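Local coordinates for putative ferritin-like diiron-carboxylate protein TM1526 (Thermotoga maritima, PDB 1VJX) that has no established function but, as a ferritin-like member of the rubrerythrin family, probably carries a diiron-carboxylate site and may act as an oxidoreductase, at residues M13-I18 against D72-Y77; L25-E30 against I57-F62; F32-S37 against L51-R56; I107-E112 against E144-L149. One frame throughout, in Å; residues are numbered along the deposited sequence.

Contact 1 (M13-I18 against D72-Y77); sequences MKVSDI and DEVDSY
Val15 and Ser16 begin helix 15-36, and their amides are taken up by carbonyls at the end of helix 71-74 and just beyond it, while Lys14, the N-cap residue, forms a single beta bridge with Tyr77. The tight part is backbone against backbone. Val15 N reaches Ser76 O at 2.9 Å in a nearly straight bond (164°), and Ser16 N takes Val74 O at 2.8 Å, so two amides that no earlier helical turn could serve are satisfied. The N-cap's own amide, Lys14 N, goes to Asp17 OD2 (2.9 Å), three residues on. The branched Val15 fills the buried corner, its CB 3.5 Å from Val74 O and its CG1 facing Val74 CG2. Toward solvent the contact loosens. The extended lysine chain runs alongside Asp75, and Lys14 NZ meets the syn side of Asp75 OD1 at 2.7 Å in a salt bridge; the exposed Tyr77 ring lies slantwise by Lys14 CG. With an alanine in place of Lys14, the Asp75 carboxylate would probably lose its positive mate and the tyrosine ring the chain it lies against. Asp75 OD1 also accepts a hydrogen bond from a water at 2.7 Å, which lies 2.8 Å from Ser16 OG.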
loop_
_atom_site.group_PDB
_atom_site.type_symbol
_atom_site.label_atom_id
_atom_site.label_comp_id
_atom_site.label_asym_id
_atom_site.label_seq_id
_atom_site.Cartn_x
_atom_site.Cartn_y
_atom_site.Cartn_z
HETATM N N MSE A 13 -19.117 -1.139 -3.153
HETATM C CA MSE A 13 -18.058 -1.795 -2.396
HETATM C C MSE A 13 -18.497 -1.895 -0.940
HETATM O O MSE A 13 -19.008 -0.921 -0.364
HETATM C CB MSE A 13 -16.729 -1.042 -2.476
HETATM C CG MSE A 13 -16.104 -1.038 -3.871
HETATM SE SE MSE A 13 -15.767 -2.877 -4.496
HETATM C CE MSE A 13 -14.070 -3.085 -3.356
ATOM N N LYS A 14 -18.358 -3.083 -0.356
ATOM C CA LYS A 14 -18.478 -3.178 1.081
ATOM C C LYS A 14 -17.129 -2.803 1.757
ATOM O O LYS A 14 -16.073 -2.859 1.144
ATOM C CB LYS A 14 -18.980 -4.527 1.548
ATOM C CG LYS A 14 -20.351 -4.886 1.056
ATOM C CD LYS A 14 -20.776 -6.215 1.631
ATOM C CE LYS A 14 -22.071 -6.707 1.074
ATOM N NZ LYS A 14 -22.336 -8.169 1.404
ATOM N N VAL A 15 -17.212 -2.386 3.023
ATOM C CA VAL A 15 -16.042 -2.267 3.864
ATOM C C VAL A 15 -15.150 -3.498 3.772
ATOM O O VAL A 15 -13.936 -3.382 3.717
ATOM C CB VAL A 15 -16.454 -2.039 5.353
ATOM C CG1 VAL A 15 -15.321 -2.402 6.336
ATOM C CG2 VAL A 15 -16.907 -0.601 5.550
ATOM N N SER A 16 -15.744 -4.675 3.823
ATOM C CA SER A 16 -14.976 -5.894 3.826
ATOM C C SER A 16 -14.250 -6.123 2.509
ATOM O O SER A 16 -13.202 -6.765 2.495
ATOM C CB SER A 16 -15.909 -7.085 4.062
ATOM O OG SER A 16 -16.944 -7.050 3.097
ATOM N N ASP A 17 -14.882 -5.690 1.412
ATOM C CA ASP A 17 -14.324 -5.764 0.067
ATOM C C ASP A 17 -13.085 -4.880 0.053
ATOM O O ASP A 17 -12.062 -5.223 -0.530
ATOM C CB ASP A 17 -15.316 -5.227 -0.986
ATOM C CG ASP A 17 -16.617 -6.022 -1.058
ATOM O OD1 ASP A 17 -16.665 -7.184 -0.606
ATOM O OD2 ASP A 17 -17.638 -5.574 -1.617
ATOM N N ILE A 18 -13.178 -3.754 0.729
ATOM C CA ILE A 18 -12.080 -2.757 0.732
ATOM C C ILE A 18 -10.909 -3.226 1.601
ATOM O O ILE A 18 -9.752 -3.053 1.231
ATOM C CB ILE A 18 -12.619 -1.407 1.214
ATOM C CG1 ILE A 18 -13.694 -0.890 0.267
ATOM C CG2 ILE A 18 -11.514 -0.345 1.323
ATOM C CD1 ILE A 18 -13.150 -0.442 -1.102
ATOM N N ASP A 72 -21.415 -6.551 11.120
ATOM C CA ASP A 72 -22.244 -5.441 10.706
ATOM C C ASP A 72 -21.503 -4.231 10.191
ATOM O O ASP A 72 -21.984 -3.555 9.276
ATOM C CB ASP A 72 -23.097 -5.016 11.878
ATOM C CG ASP A 72 -24.156 -6.015 12.200
ATOM O OD1 ASP A 72 -24.549 -6.865 11.341
ATOM O OD2 ASP A 72 -24.650 -6.015 13.325
ATOM N N GLU A 73 -20.340 -3.943 10.772
ATOM C CA GLU A 73 -19.483 -2.919 10.226
ATOM C C GLU A 73 -18.935 -3.348 8.855
ATOM O O GLU A 73 -19.126 -2.683 7.837
ATOM C CB GLU A 73 -18.300 -2.635 11.178
ATOM C CG GLU A 73 -17.365 -1.571 10.618
ATOM C CD GLU A 73 -16.142 -1.288 11.475
ATOM O OE1 GLU A 73 -15.400 -2.239 11.808
ATOM O OE2 GLU A 73 -15.924 -0.111 11.779
ATOM N N VAL A 74 -18.222 -4.454 8.875
ATOM C CA VAL A 74 -17.555 -5.015 7.712
ATOM C C VAL A 74 -18.479 -5.303 6.515
ATOM O O VAL A 74 -18.087 -5.165 5.354
ATOM C CB VAL A 74 -16.801 -6.282 8.222
ATOM C CG1 VAL A 74 -17.279 -7.533 7.636
ATOM C CG2 VAL A 74 -15.304 -6.094 8.144
ATOM N N ASP A 75 -19.726 -5.676 6.804
ATOM C CA ASP A 75 -20.701 -5.986 5.741
ATOM C C ASP A 75 -21.460 -4.763 5.187
ATOM O O ASP A 75 -22.380 -4.907 4.353
ATOM C CB ASP A 75 -21.690 -7.045 6.219
ATOM C CG ASP A 75 -22.392 -7.755 5.078
ATOM O OD1 ASP A 75 -21.743 -8.154 4.081
ATOM O OD2 ASP A 75 -23.619 -7.978 5.137
ATOM N N SER A 76 -21.055 -3.578 5.620
ATOM C CA SER A 76 -21.696 -2.336 5.210
ATOM C C SER A 76 -21.136 -1.797 3.925
ATOM O O SER A 76 -19.952 -1.931 3.662
ATOM C CB SER A 76 -21.496 -1.222 6.252
ATOM O OG SER A 76 -22.644 -1.120 7.074
ATOM N N TYR A 77 -22.012 -1.124 3.184
ATOM C CA TYR A 77 -21.692 -0.428 1.955
ATOM C C TYR A 77 -21.046 0.933 2.153
ATOM O O TYR A 77 -21.529 1.769 2.937
ATOM C CB TYR A 77 -22.973 -0.249 1.155
ATOM C CG TYR A 77 -23.490 -1.527 0.567
ATOM C CD1 TYR A 77 -22.756 -2.193 -0.400
ATOM C CD2 TYR A 77 -24.704 -2.075 0.959
ATOM C CE1 TYR A 77 -23.203 -3.370 -0.976
ATOM C CE2 TYR A 77 -25.154 -3.281 0.398
ATOM C CZ TYR A 77 -24.390 -3.920 -0.588
ATOM O OH TYR A 77 -24.784 -5.122 -1.199
HETATM O O HOH W 1 -19.077 -8.739 3.828
#

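Contact 2 (L25-E30 against I57-F62); sequences LEEEGE and IHAEIF
His58 ND1 is approached by two carboxylates: it donates to Glu26 OE1 across the contact at 3.3 Å, while Glu142 OE2 of helix 129-156 makes a weak bond with it. The bond to Glu26 is bent (139°); the oxygen lies in the plane of the imidazole, but the N-H comes from above the carboxylate plane, the two flat groups being turned 79° apart. On the far side of the ring NE2 bonds Gln141 OE1, so both nitrogens are held and the ring's rotation is fixed. Glu26 gets there by bending at CG (chi2 -74°), which folds its carboxylate back beside His58 CB, 3.2 Å from Glu26 OE1. The bend also sets Glu26 CG at the edge of the Phe62 ring, 3.7 Å from Phe62 CE2. Ala59 suits the closest point between the backbones, because a lone methyl lets Glu26 CB pack 3.8 Å from Ala59 CB and Glu27 CG pack against the same methyl. Were Glu26 cut back to an alanine, His58 ND1 would probably lose this acceptor and a gap would be likely to open at the edge of Phe62. Glu26 also comes close to Glu55 and Glu142, a clustering of carboxylates consistent with a diiron site. Helices 15-36 and 43-68 run antiparallel here, and Phe62 reaches inward to Tyr119 of helix 101-125 and Ile138 of helix 129-156.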
loop_
_atom_site.group_PDB
_atom_site.type_symbol
_atom_site.label_atom_id
_atom_site.label_comp_id
_atom_site.label_asym_id
_atom_site.label_seq_id
_atom_site.Cartn_x
_atom_site.Cartn_y
_atom_site.Cartn_z
ATOM N N LEU A 25 -2.879 -4.861 -1.467
ATOM C CA LEU A 25 -2.012 -3.765 -1.807
ATOM C C LEU A 25 -0.775 -3.774 -0.899
ATOM O O LEU A 25 0.335 -3.606 -1.393
ATOM C CB LEU A 25 -2.752 -2.412 -1.759
ATOM C CG LEU A 25 -3.883 -2.201 -2.794
ATOM C CD1 LEU A 25 -4.521 -0.804 -2.675
ATOM C CD2 LEU A 25 -3.428 -2.435 -4.223
ATOM N N GLU A 26 -0.964 -4.045 0.400
ATOM C CA GLU A 26 0.152 -4.127 1.349
ATOM C C GLU A 26 1.023 -5.363 1.115
ATOM O O GLU A 26 2.243 -5.295 1.216
ATOM C CB GLU A 26 -0.352 -4.100 2.788
ATOM C CG GLU A 26 -1.005 -2.783 3.180
ATOM C CD GLU A 26 -0.042 -1.620 3.392
ATOM O OE1 GLU A 26 1.181 -1.830 3.341
ATOM O OE2 GLU A 26 -0.527 -0.478 3.642
ATOM N N GLU A 27 0.393 -6.489 0.815
ATOM C CA GLU A 27 1.117 -7.708 0.448
ATOM C C GLU A 27 1.917 -7.541 -0.855
ATOM O O GLU A 27 3.032 -8.028 -0.977
ATOM C CB GLU A 27 0.140 -8.890 0.308
ATOM C CG GLU A 27 -0.518 -9.324 1.620
ATOM C CD GLU A 27 -1.603 -10.401 1.461
ATOM O OE1 GLU A 27 -2.170 -10.588 0.364
ATOM O OE2 GLU A 27 -1.881 -11.108 2.453
ATOM N N GLU A 28 1.323 -6.897 -1.841
ATOM C CA GLU A 28 1.982 -6.737 -3.129
ATOM C C GLU A 28 3.082 -5.699 -3.039
ATOM O O GLU A 28 4.116 -5.871 -3.653
ATOM C CB GLU A 28 0.967 -6.426 -4.249
ATOM C CG GLU A 28 0.143 -7.657 -4.640
ATOM C CD GLU A 28 1.006 -8.749 -5.270
ATOM O OE1 GLU A 28 1.711 -8.430 -6.272
ATOM O OE2 GLU A 28 1.002 -9.924 -4.775
ATOM N N GLY A 29 2.855 -4.676 -2.236
ATOM C CA GLY A 29 3.839 -3.662 -1.961
ATOM C C GLY A 29 5.091 -4.199 -1.298
ATOM O O GLY A 29 6.223 -3.782 -1.644
ATOM N N GLU A 30 4.897 -5.108 -0.345
ATOM C CA GLU A 30 6.000 -5.806 0.312
ATOM C C GLU A 30 6.870 -6.486 -0.738
ATOM O O GLU A 30 8.093 -6.351 -0.722
ATOM C CB GLU A 30 5.490 -6.839 1.347
ATOM C CG GLU A 30 6.544 -7.879 1.779
ATOM C CD GLU A 30 6.069 -8.869 2.847
ATOM O OE1 GLU A 30 4.859 -8.980 3.074
ATOM O OE2 GLU A 30 6.901 -9.546 3.474
ATOM N N ILE A 57 4.056 -5.586 7.943
ATOM C CA ILE A 57 3.364 -5.313 9.207
ATOM C C ILE A 57 1.960 -4.761 9.002
ATOM O O ILE A 57 1.029 -5.149 9.700
ATOM C CB ILE A 57 4.220 -4.367 10.079
ATOM C CG1 ILE A 57 5.385 -5.143 10.683
ATOM C CG2 ILE A 57 3.391 -3.705 11.206
ATOM C CD1 ILE A 57 6.476 -4.226 11.233
ATOM N N HIS A 58 1.823 -3.867 8.029
ATOM C CA HIS A 58 0.545 -3.287 7.641
ATOM C C HIS A 58 -0.447 -4.322 7.190
ATOM O O HIS A 58 -1.606 -4.245 7.590
ATOM C CB HIS A 58 0.730 -2.288 6.510
ATOM C CG HIS A 58 1.410 -1.028 6.936
ATOM N ND1 HIS A 58 1.987 -0.155 6.045
ATOM C CD2 HIS A 58 1.596 -0.500 8.168
ATOM C CE1 HIS A 58 2.505 0.856 6.714
ATOM N NE2 HIS A 58 2.285 0.663 8.003
ATOM N N ALA A 59 0.007 -5.262 6.353
ATOM C CA ALA A 59 -0.830 -6.357 5.856
ATOM C C ALA A 59 -1.340 -7.228 7.003
ATOM O O ALA A 59 -2.486 -7.614 7.015
ATOM C CB ALA A 59 -0.034 -7.229 4.868
ATOM N N GLU A 60 -0.451 -7.544 7.947
ATOM C CA GLU A 60 -0.795 -8.322 9.143
ATOM C C GLU A 60 -1.843 -7.594 9.983
ATOM O O GLU A 60 -2.605 -8.209 10.696
ATOM C CB GLU A 60 0.446 -8.557 10.014
ATOM C CG GLU A 60 1.416 -9.631 9.526
ATOM C CD GLU A 60 2.750 -9.706 10.320
ATOM O OE1 GLU A 60 3.014 -8.860 11.244
ATOM O OE2 GLU A 60 3.570 -10.618 10.001
ATOM N N ILE A 61 -1.856 -6.266 9.926
ATOM C CA ILE A 61 -2.799 -5.494 10.742
ATOM C C ILE A 61 -4.159 -5.525 10.077
ATOM O O ILE A 61 -5.172 -5.765 10.739
ATOM C CB ILE A 61 -2.281 -4.060 10.978
ATOM C CG1 ILE A 61 -1.178 -4.095 12.030
ATOM C CG2 ILE A 61 -3.430 -3.097 11.373
ATOM C CD1 ILE A 61 -0.343 -2.873 12.038
ATOM N N PHE A 62 -4.154 -5.262 8.765
ATOM C CA PHE A 62 -5.356 -5.380 7.943
ATOM C C PHE A 62 -5.970 -6.806 7.944
ATOM O O PHE A 62 -7.184 -6.942 7.867
ATOM C CB PHE A 62 -5.066 -4.951 6.496
ATOM C CG PHE A 62 -4.947 -3.485 6.300
ATOM C CD1 PHE A 62 -5.689 -2.581 7.059
ATOM C CD2 PHE A 62 -4.103 -2.989 5.291
ATOM C CE1 PHE A 62 -5.554 -1.203 6.842
ATOM C CE2 PHE A 62 -3.974 -1.643 5.054
ATOM C CZ PHE A 62 -4.681 -0.725 5.830
#

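Contact 3 (F32-S37 against L51-R56); sequences FYRELS and LADQER
Tyr33 and Ala52 mark the closest backbone approach in an antiparallel packing of two long helices, 15-36 and 43-68, near the end of the bundle where the first helix finishes. The local axes pass 8.6 Å apart at 161°, and no hydrogen bond crosses between them. Such closeness depends on Ala52, whose methyl fits between Tyr33 CB, 3.9 Å from Ala52 CB, and the neighbouring Arg34 CB. Tyr33 CG lies beside its own backbone N (chi1 -65°), which sends the ring inward, across the partner helix, where Leu51 and Glu55 meet it. Leu51 CB sits over one ring face, 4.1 Å from the ring centroid and 24° off the normal, a CH-pi contact displaced toward the rim near Tyr33 CD2. Glu55 meets the same ring differently: its CG lies at the edge, in plane, 3.9 Å from Tyr33 CD2, so the aliphatic part of the glutamate does the packing. Toward the outside the residues become charged, as fits a helix surface. Arg56 holds Asp53 side-on, with NE 3.1 Å from OD1 and NH2 3.2 Å from OD2, within one turn of the same helix. Inside, Tyr33 and Leu51 both touch Leu149 of helix 129-156. Glu55 and His58 form a Glu-x-x-His sequence on helix 43-68, one that recurs in the diiron helices of ferritin-like four-helix bundles; its place here is consistent with such a site.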
loop_
_atom_site.group_PDB
_atom_site.type_symbol
_atom_site.label_atom_id
_atom_site.label_comp_id
_atom_site.label_asym_id
_atom_site.label_seq_id
_atom_site.Cartn_x
_atom_site.Cartn_y
_atom_site.Cartn_z
ATOM N N PHE A 32 6.947 -6.112 -4.132
ATOM C CA PHE A 32 7.526 -5.085 -4.998
ATOM C C PHE A 32 8.837 -4.566 -4.383
ATOM O O PHE A 32 9.905 -4.729 -4.974
ATOM C CB PHE A 32 6.504 -3.976 -5.172
ATOM C CG PHE A 32 6.886 -2.909 -6.159
ATOM C CD1 PHE A 32 7.131 -3.219 -7.489
ATOM C CD2 PHE A 32 6.921 -1.581 -5.766
ATOM C CE1 PHE A 32 7.457 -2.206 -8.399
ATOM C CE2 PHE A 32 7.234 -0.578 -6.661
ATOM C CZ PHE A 32 7.504 -0.886 -7.976
ATOM N N TYR A 33 8.759 -4.013 -3.170
ATOM C CA TYR A 33 9.915 -3.342 -2.558
ATOM C C TYR A 33 11.068 -4.320 -2.276
ATOM O O TYR A 33 12.246 -3.963 -2.441
ATOM C CB TYR A 33 9.519 -2.546 -1.303
ATOM C CG TYR A 33 8.592 -1.363 -1.556
ATOM C CD1 TYR A 33 8.880 -0.412 -2.536
ATOM C CD2 TYR A 33 7.449 -1.170 -0.776
ATOM C CE1 TYR A 33 8.043 0.671 -2.754
ATOM C CE2 TYR A 33 6.604 -0.092 -0.976
ATOM C CZ TYR A 33 6.896 0.830 -1.968
ATOM O OH TYR A 33 6.055 1.915 -2.169
ATOM N N ARG A 34 10.723 -5.544 -1.896
ATOM C CA ARG A 34 11.723 -6.555 -1.620
ATOM C C ARG A 34 12.408 -6.994 -2.935
ATOM O O ARG A 34 13.630 -7.093 -2.990
ATOM C CB ARG A 34 11.102 -7.746 -0.865
ATOM C CG ARG A 34 12.079 -8.449 0.056
ATOM C CD ARG A 34 11.513 -9.649 0.789
ATOM N NE ARG A 34 10.624 -9.310 1.906
ATOM C CZ ARG A 34 11.025 -8.865 3.088
ATOM N NH1 ARG A 34 12.320 -8.633 3.318
ATOM N NH2 ARG A 34 10.128 -8.621 4.039
ATOM N N GLU A 35 11.612 -7.229 -3.979
ATOM C CA GLU A 35 12.129 -7.512 -5.325
ATOM C C GLU A 35 12.923 -6.328 -5.913
ATOM O O GLU A 35 13.942 -6.537 -6.563
ATOM C CB GLU A 35 10.991 -7.914 -6.282
ATOM C CG GLU A 35 10.455 -9.336 -6.048
ATOM C CD GLU A 35 9.159 -9.677 -6.812
ATOM O OE1 GLU A 35 8.125 -8.979 -6.649
ATOM O OE2 GLU A 35 9.162 -10.666 -7.566
ATOM N N LEU A 36 12.468 -5.094 -5.687
ATOM C CA LEU A 36 13.205 -3.923 -6.166
ATOM C C LEU A 36 14.594 -3.857 -5.546
ATOM O O LEU A 36 15.559 -3.394 -6.195
ATOM C CB LEU A 36 12.475 -2.617 -5.844
ATOM C CG LEU A 36 11.270 -2.158 -6.667
ATOM C CD1 LEU A 36 10.879 -0.781 -6.162
ATOM C CD2 LEU A 36 11.563 -2.102 -8.154
ATOM N N SER A 37 14.696 -4.306 -4.291
ATOM C CA SER A 37 15.957 -4.245 -3.565
ATOM C C SER A 37 17.034 -5.119 -4.212
ATOM O O SER A 37 18.210 -4.997 -3.906
ATOM C CB SER A 37 15.747 -4.650 -2.112
ATOM O OG SER A 37 15.669 -6.052 -1.979
ATOM N N LEU A 51 10.959 -0.520 3.636
ATOM C CA LEU A 51 9.637 -0.288 3.076
ATOM C C LEU A 51 8.873 -1.598 2.973
ATOM O O LEU A 51 7.712 -1.643 3.326
ATOM C CB LEU A 51 9.727 0.436 1.717
ATOM C CG LEU A 51 10.268 1.875 1.734
ATOM C CD1 LEU A 51 10.255 2.517 0.357
ATOM C CD2 LEU A 51 9.462 2.723 2.658
ATOM N N ALA A 52 9.554 -2.663 2.545
ATOM C CA ALA A 52 8.970 -4.013 2.448
ATOM C C ALA A 52 8.525 -4.576 3.805
ATOM O O ALA A 52 7.433 -5.102 3.904
ATOM C CB ALA A 52 9.938 -4.973 1.767
ATOM N N ASP A 53 9.358 -4.455 4.838
ATOM C CA ASP A 53 9.011 -4.911 6.180
ATOM C C ASP A 53 7.849 -4.105 6.727
ATOM O O ASP A 53 6.974 -4.645 7.368
ATOM C CB ASP A 53 10.204 -4.768 7.127
ATOM C CG ASP A 53 10.174 -5.781 8.297
ATOM O OD1 ASP A 53 10.246 -7.025 8.048
ATOM O OD2 ASP A 53 10.095 -5.422 9.500
ATOM N N GLN A 54 7.845 -2.798 6.474
ATOM C CA GLN A 54 6.737 -1.939 6.921
ATOM C C GLN A 54 5.418 -2.340 6.296
ATOM O O GLN A 54 4.395 -2.429 6.990
ATOM C CB GLN A 54 7.054 -0.458 6.619
ATOM C CG GLN A 54 8.145 0.064 7.544
ATOM C CD GLN A 54 8.779 1.358 7.101
ATOM O OE1 GLN A 54 8.171 2.154 6.380
ATOM N NE2 GLN A 54 9.999 1.585 7.546
ATOM N N GLU A 55 5.444 -2.561 4.979
ATOM C CA GLU A 55 4.261 -3.036 4.243
ATOM C C GLU A 55 3.757 -4.373 4.774
ATOM O O GLU A 55 2.545 -4.586 4.876
ATOM C CB GLU A 55 4.559 -3.207 2.763
ATOM C CG GLU A 55 4.908 -1.953 2.011
ATOM C CD GLU A 55 3.751 -0.986 1.864
ATOM O OE1 GLU A 55 3.570 -0.152 2.770
ATOM O OE2 GLU A 55 3.049 -1.044 0.827
ATOM N N ARG A 56 4.692 -5.271 5.064
ATOM C CA ARG A 56 4.412 -6.547 5.739
ATOM C C ARG A 56 3.535 -6.352 6.983
ATOM O O ARG A 56 2.388 -6.855 7.054
ATOM C CB ARG A 56 5.720 -7.225 6.130
ATOM C CG ARG A 56 5.567 -8.651 6.683
ATOM C CD ARG A 56 6.878 -9.244 7.236
ATOM N NE ARG A 56 7.493 -8.346 8.216
ATOM C CZ ARG A 56 7.164 -8.283 9.509
ATOM N NH1 ARG A 56 6.235 -9.082 10.025
ATOM N NH2 ARG A 56 7.782 -7.422 10.309
#

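Contact 4 (I107-E112 against E144-L149); sequences IAISVE and EHLRKL
Ala108 meets Leu149 first, its CB 3.7 Å from Leu149 CD1; the small side chain suits a buried place that Phe32 of helix 15-36 also presses upon. Ile109 comes next and uses both branches. Its side chain and that of Leu149 slide past each other in opposite directions, Ile109 CG1 lying 3.6 Å from Leu149 CB, while CG2, anti to the backbone N, meets Leu146 CD1 at 4.0 Å where the two side chains cross at about a right angle. Branching at the beta carbon thus lets one residue touch two leucines on successive turns. One turn on from Ala108 comes Glu112, whose CG packs 4.0 Å from Leu146 CB. Its chain bends there (chi2 58°) and carries the carboxylate into the interior, toward His145. No direct bond joins these two: a water lies 2.6 Å from His145 ND1, in the plane of the imidazole, and donates a weak bond to Glu112 OE1 at 2.7 Å. The local axes are 9.8 Å apart and antiparallel within 25°, with leucine and isoleucine between them. With Glu142, His145 forms the Glu-x-x-His sequence of helix 129-156, and Glu112 faces it from helix 101-125, as expected of the second half of a ferritin-like diiron site.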
loop_
_atom_site.group_PDB
_atom_site.type_symbol
_atom_site.label_atom_id
_atom_site.label_comp_id
_atom_site.label_asym_id
_atom_site.label_seq_id
_atom_site.Cartn_x
_atom_site.Cartn_y
_atom_site.Cartn_z
ATOM N N ILE A 107 6.998 4.337 -10.865
ATOM C CA ILE A 107 5.967 3.311 -10.669
ATOM C C ILE A 107 5.536 3.231 -9.184
ATOM O O ILE A 107 4.356 3.231 -8.881
ATOM C CB ILE A 107 6.470 1.949 -11.209
ATOM C CG1 ILE A 107 6.680 2.035 -12.734
ATOM C CG2 ILE A 107 5.476 0.843 -10.864
ATOM C CD1 ILE A 107 7.569 0.927 -13.322
ATOM N N ALA A 108 6.515 3.206 -8.289
ATOM C CA ALA A 108 6.280 3.127 -6.857
ATOM C C ALA A 108 5.432 4.263 -6.402
ATOM O O ALA A 108 4.563 4.091 -5.593
ATOM C CB ALA A 108 7.589 3.176 -6.106
ATOM N N ILE A 109 5.743 5.458 -6.897
ATOM C CA ILE A 109 5.088 6.680 -6.438
ATOM C C ILE A 109 3.643 6.652 -6.894
ATOM O O ILE A 109 2.736 6.994 -6.142
ATOM C CB ILE A 109 5.844 7.895 -6.944
ATOM C CG1 ILE A 109 7.125 8.059 -6.113
ATOM C CG2 ILE A 109 4.984 9.145 -6.861
ATOM C CD1 ILE A 109 8.178 8.943 -6.730
ATOM N N SER A 110 3.442 6.186 -8.112
ATOM C CA SER A 110 2.124 6.200 -8.710
ATOM C C SER A 110 1.186 5.196 -8.061
ATOM O O SER A 110 0.048 5.544 -7.816
ATOM C CB SER A 110 2.214 5.970 -10.229
ATOM O OG SER A 110 0.926 5.720 -10.749
ATOM N N VAL A 111 1.655 3.973 -7.778
ATOM C CA VAL A 111 0.810 3.002 -7.097
ATOM C C VAL A 111 0.648 3.321 -5.614
ATOM O O VAL A 111 -0.389 3.018 -5.031
ATOM C CB VAL A 111 1.243 1.498 -7.266
ATOM C CG1 VAL A 111 1.521 1.146 -8.733
ATOM C CG2 VAL A 111 2.423 1.186 -6.426
ATOM N N GLU A 112 1.668 3.899 -4.990
ATOM C CA GLU A 112 1.540 4.300 -3.603
ATOM C C GLU A 112 0.399 5.351 -3.443
ATOM O O GLU A 112 -0.460 5.226 -2.593
ATOM C CB GLU A 112 2.874 4.856 -3.088
ATOM C CG GLU A 112 2.853 5.299 -1.635
ATOM C CD GLU A 112 2.443 4.171 -0.694
ATOM O OE1 GLU A 112 2.620 2.981 -1.049
ATOM O OE2 GLU A 112 1.949 4.478 0.420
ATOM N N GLU A 144 4.573 8.761 4.760
ATOM C CA GLU A 144 6.040 8.808 4.927
ATOM C C GLU A 144 6.816 7.942 3.914
ATOM O O GLU A 144 7.926 8.282 3.558
ATOM C CB GLU A 144 6.441 8.364 6.337
ATOM C CG GLU A 144 6.097 9.354 7.444
ATOM C CD GLU A 144 6.810 10.662 7.291
ATOM O OE1 GLU A 144 7.933 10.689 6.709
ATOM O OE2 GLU A 144 6.231 11.668 7.758
ATOM N N HIS A 145 6.249 6.810 3.483
ATOM C CA HIS A 145 6.879 5.993 2.451
ATOM C C HIS A 145 6.939 6.833 1.222
ATOM O O HIS A 145 7.962 6.906 0.563
ATOM C CB HIS A 145 6.052 4.759 2.091
ATOM C CG HIS A 145 6.046 3.695 3.134
ATOM N ND1 HIS A 145 5.647 2.391 2.872
ATOM C CD2 HIS A 145 6.400 3.730 4.441
ATOM C CE1 HIS A 145 5.740 1.682 3.981
ATOM N NE2 HIS A 145 6.199 2.467 4.945
ATOM N N LEU A 146 5.800 7.436 0.903
ATOM C CA LEU A 146 5.662 8.316 -0.251
ATOM C C LEU A 146 6.671 9.491 -0.248
ATOM O O LEU A 146 7.324 9.750 -1.236
ATOM C CB LEU A 146 4.232 8.858 -0.334
ATOM C CG LEU A 146 3.999 9.772 -1.537
ATOM C CD1 LEU A 146 4.326 9.033 -2.872
ATOM C CD2 LEU A 146 2.595 10.331 -1.492
ATOM N N ARG A 147 6.778 10.173 0.876
ATOM C CA ARG A 147 7.755 11.242 1.039
ATOM C C ARG A 147 9.172 10.732 0.772
ATOM O O ARG A 147 10.004 11.446 0.163
ATOM C CB ARG A 147 7.668 11.774 2.459
ATOM C CG ARG A 147 8.681 12.846 2.819
ATOM C CD ARG A 147 9.015 12.821 4.290
ATOM N NE ARG A 147 9.814 11.625 4.617
ATOM C CZ ARG A 147 11.134 11.547 4.439
ATOM N NH1 ARG A 147 11.794 12.568 3.915
ATOM N NH2 ARG A 147 11.797 10.447 4.769
ATOM N N LYS A 148 9.458 9.508 1.234
ATOM C CA LYS A 148 10.782 8.909 1.039
ATOM C C LYS A 148 11.020 8.610 -0.415
ATOM O O LYS A 148 12.090 8.910 -0.941
ATOM C CB LYS A 148 10.952 7.638 1.865
ATOM C CG LYS A 148 12.327 6.994 1.733
ATOM C CD LYS A 148 13.405 7.813 2.398
ATOM C CE LYS A 148 14.794 7.442 1.979
ATOM N NZ LYS A 148 15.749 8.468 2.555
ATOM N N LEU A 149 10.013 8.048 -1.079
ATOM C CA LEU A 149 10.071 7.842 -2.527
ATOM C C LEU A 149 10.306 9.148 -3.321
ATOM O O LEU A 149 11.069 9.175 -4.271
ATOM C CB LEU A 149 8.797 7.131 -3.017
ATOM C CG LEU A 149 8.494 5.716 -2.492
ATOM C CD1 LEU A 149 7.168 5.197 -3.006
ATOM C CD2 LEU A 149 9.575 4.731 -2.870
HETATM O O HOH W 2 4.726 2.279 0.414
#

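In the fold
From the N terminus the chain enters helix 15-36, turns, and returns along helix 43-68. Contact 3 closes the short loop between them, contact 2 closes a wider one around it on the same helix pair, and contact 1 encloses both by joining the start of helix 15-36 to helix 71-74 and the residues after it. Contact 4 follows in series, closing the second hairpin, helices 101-125 and 129-156. Contacts 2 and 3 touch through Glu26 and Glu55, and contacts 3 and 4 through Leu51 and His145, so the two hairpins join around the probable metal site. Contact 1 lies apart, its centre about 28 Å from that of contact 3.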